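Local coordinates for protein histidine acid phosphatase (PDB 6RXD) that probably removes phosphate groups by hydrolysis from inositol phosphates, including phytate, and from 2,3-bisphosphoglycerate, as a member of the histidine acid phosphatase family, at residues G363-E366 / T367-A371. Residues are numbered along the deposited sequence; the frame is centred on the assembly and turned at random.
Sequences GQNE and TYSIA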
ATOM      1  N   GLY A 363      18.916  15.098  -4.647  1.00 18.09           N
ATOM      2  CA  GLY A 363      18.923  16.550  -4.609  1.00 22.76           C
ATOM      3  C   GLY A 363      17.640  17.143  -4.055  1.00 24.70           C
ATOM      4  O   GLY A 363      17.507  18.366  -3.974  1.00 26.14           O
ATOM      5  N   GLN A 364      16.686  16.288  -3.690  1.00 21.31           N
ATOM      6  CA  GLN A 364      15.440  16.744  -3.082  1.00 16.88           C
ATOM      7  C   GLN A 364      14.972  15.765  -2.003  1.00 14.89           C
ATOM      8  O   GLN A 364      15.345  14.583  -2.021  1.00 16.59           O
ATOM      9  CB  GLN A 364      14.344  16.924  -4.149  1.00 18.77           C
ATOM     10  CG  GLN A 364      13.934  15.632  -4.885  1.00 16.78           C
ATOM     11  CD  GLN A 364      12.958  14.762  -4.095  1.00 15.49           C
ATOM     12  OE1 GLN A 364      12.053  15.266  -3.419  1.00 17.45           O
ATOM     13  NE2 GLN A 364      13.150  13.445  -4.167  1.00 15.88           N
ATOM     14  N   ASN A 365      14.166  16.253  -1.064  1.00 16.82           N
ATOM     15  CA  ASN A 365      13.464  15.363  -0.138  1.00 17.11           C
ATOM     16  C   ASN A 365      11.989  15.708  -0.050  1.00 19.70           C
ATOM     17  O   ASN A 365      11.299  15.278   0.875  1.00 19.34           O
ATOM     18  CB  ASN A 365      14.091  15.388   1.265  1.00 27.41           C
ATOM     19  CG  ASN A 365      14.095  16.778   1.886  1.00 27.33           C
ATOM     20  OD1 ASN A 365      13.520  17.723   1.344  1.00 30.72           O
ATOM     21  ND2 ASN A 365      14.739  16.904   3.041  1.00 45.52           N
ATOM     22  N   GLU A 366      11.515  16.501  -1.008  1.00 15.20           N
ATOM     23  CA  GLU A 366      10.130  16.961  -1.032  0.50 18.85           C
ATOM     24  C   GLU A 366       9.144  15.813  -1.178  1.00 20.04           C
ATOM     25  O   GLU A 366       8.024  15.872  -0.672  1.00 18.51           O
ATOM     26  CB  GLU A 366       9.922  17.967  -2.172  0.50 18.52           C
ATOM     27  CG  GLU A 366      10.679  19.268  -2.000  0.50 21.56           C
ATOM     28  CD  GLU A 366      10.265  20.017  -0.751  0.50 30.47           C
ATOM     29  OE1 GLU A 366      11.156  20.555  -0.061  0.50 33.67           O
ATOM     30  OE2 GLU A 366       9.052  20.065  -0.458  0.50 35.67           O
ATOM     31  N   THR A 367       9.551  14.766  -1.885  1.00 14.65           N
ATOM     32  CA  THR A 367       8.632  13.649  -2.105  1.00 14.34           C
ATOM     33  C   THR A 367       8.300  12.856  -0.843  1.00 17.53           C
ATOM     34  O   THR A 367       7.225  12.276  -0.751  1.00 19.15           O
ATOM     35  CB  THR A 367       9.133  12.673  -3.185  1.00 14.31           C
ATOM     36  OG1 THR A 367      10.427  12.182  -2.821  1.00 14.36           O
ATOM     37  CG2 THR A 367       9.205  13.352  -4.542  1.00 14.97           C
ATOM     38  N   TYR A 368       9.214  12.810   0.126  1.00 14.85           N
ATOM     39  CA  TYR A 368       8.952  11.984   1.303  1.00 14.24           C
ATOM     40  C   TYR A 368       9.000  12.676   2.652  1.00 16.69           C
ATOM     41  O   TYR A 368       8.602  12.086   3.659  1.00 14.58           O
ATOM     42  CB  TYR A 368       9.854  10.758   1.319  1.00 13.57           C
ATOM     43  CG  TYR A 368      11.329  11.045   1.335  1.00 14.34           C
ATOM     44  CD1 TYR A 368      12.011  11.213   2.527  1.00 15.47           C
ATOM     45  CD2 TYR A 368      12.046  11.111   0.147  1.00 18.10           C
ATOM     46  CE1 TYR A 368      13.366  11.459   2.532  1.00 22.31           C
ATOM     47  CE2 TYR A 368      13.388  11.350   0.143  1.00 17.72           C
ATOM     48  CZ  TYR A 368      14.046  11.521   1.330  1.00 23.23           C
ATOM     49  OH  TYR A 368      15.398  11.748   1.306  1.00 23.58           O
ATOM     50  N   SER A 369       9.471  13.919   2.682  1.00 14.31           N
ATOM     51  CA  SER A 369       9.465  14.685   3.928  1.00 17.10           C
ATOM     52  C   SER A 369       8.040  14.842   4.446  1.00 18.83           C
ATOM     53  O   SER A 369       7.822  15.113   5.636  1.00 16.70           O
ATOM     54  CB  SER A 369      10.111  16.060   3.731  1.00 19.49           C
ATOM     55  OG  SER A 369       9.365  16.841   2.807  0.63 13.65           O
ATOM     56  N   ILE A 370       7.064  14.650   3.558  1.00 15.19           N
ATOM     57  CA  ILE A 370       5.658  14.782   3.919  1.00 11.44           C
ATOM     58  C   ILE A 370       5.233  13.786   4.995  1.00 12.42           C
ATOM     59  O   ILE A 370       4.220  13.988   5.662  1.00 14.21           O
ATOM     60  CB  ILE A 370       4.736  14.629   2.688  1.00 13.72           C
ATOM     61  CG1 ILE A 370       4.934  13.278   2.004  1.00 14.28           C
ATOM     62  CG2 ILE A 370       4.991  15.758   1.698  1.00 16.88           C
ATOM     63  CD1 ILE A 370       3.785  12.925   1.037  1.00 14.71           C
ATOM     64  N   ALA A 371       6.001  12.709   5.166  1.00 15.20           N
ATOM     65  CA  ALA A 371       5.626  11.684   6.144  1.00 12.08           C
ATOM     66  C   ALA A 371       6.042  12.074   7.565  1.00 13.87           C
ATOM     67  O   ALA A 371       5.777  11.342   8.514  1.00 14.35           O
ATOM     68  CB  ALA A 371       6.209  10.318   5.765  1.00 14.03           C
TER
HETATM   69  O   HOH W   1      11.196  18.784   2.007  1.00 30.44           O
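With CG of Gln364 set between its backbone N and carbonyl carbon (chi1 63°) and the chain bent at chi2 (80°), the amide folds back over the following residues and meets Thr367 at about a right angle. The amide is used at both ends. Gln364 OE1 accepts from Thr367 N at 3.0 Å, with the donor lying in the carbonyl plane, while Gln364 NE2 donates to Thr367 OG1 at 3.3 Å, close to the amide plane. Two bonds to one residue should fix the flip of the amide, and outside partners agree: NE2 also donates to Tyr361 O, and Thr367 OG1 is bonded to Gly358 O.

A second cluster gathers on Asn365 O. Ser369 N donates to Asn365 O over 2.9 Å, almost in line with the carbonyl bond, and this i to i+4 bond defines an alpha-turn; Tyr368 N adds a weak bond to Asn365 O of 3.3 Å. Tyr368 bends back over the same residue: with its CG likewise placed (chi1 60°), one ring face lies against the Asn365 backbone, CE2 of Tyr368 being 4.0 Å from Asn365 CA. Farther out, a water donates to Asn365 OD1 at 2.6 Å and is bonded to Ser369 OG, joining these two side chains.

Neighbouring parts of the fold close around this turn. Phe217 of helix 206-220 touches Gln364, whereas Pro405, Ala408 and Leu409 of helix 400-410 pack on Tyr368. The geometry is that of an alpha-turn closed by Asn365 O and Ser369 N, with the Gln364 amide bonded to both the backbone N and the side chain of Thr367, in the loop that joins helix 339-357 to helix 372-386 of this branch 2 histidine phosphatase.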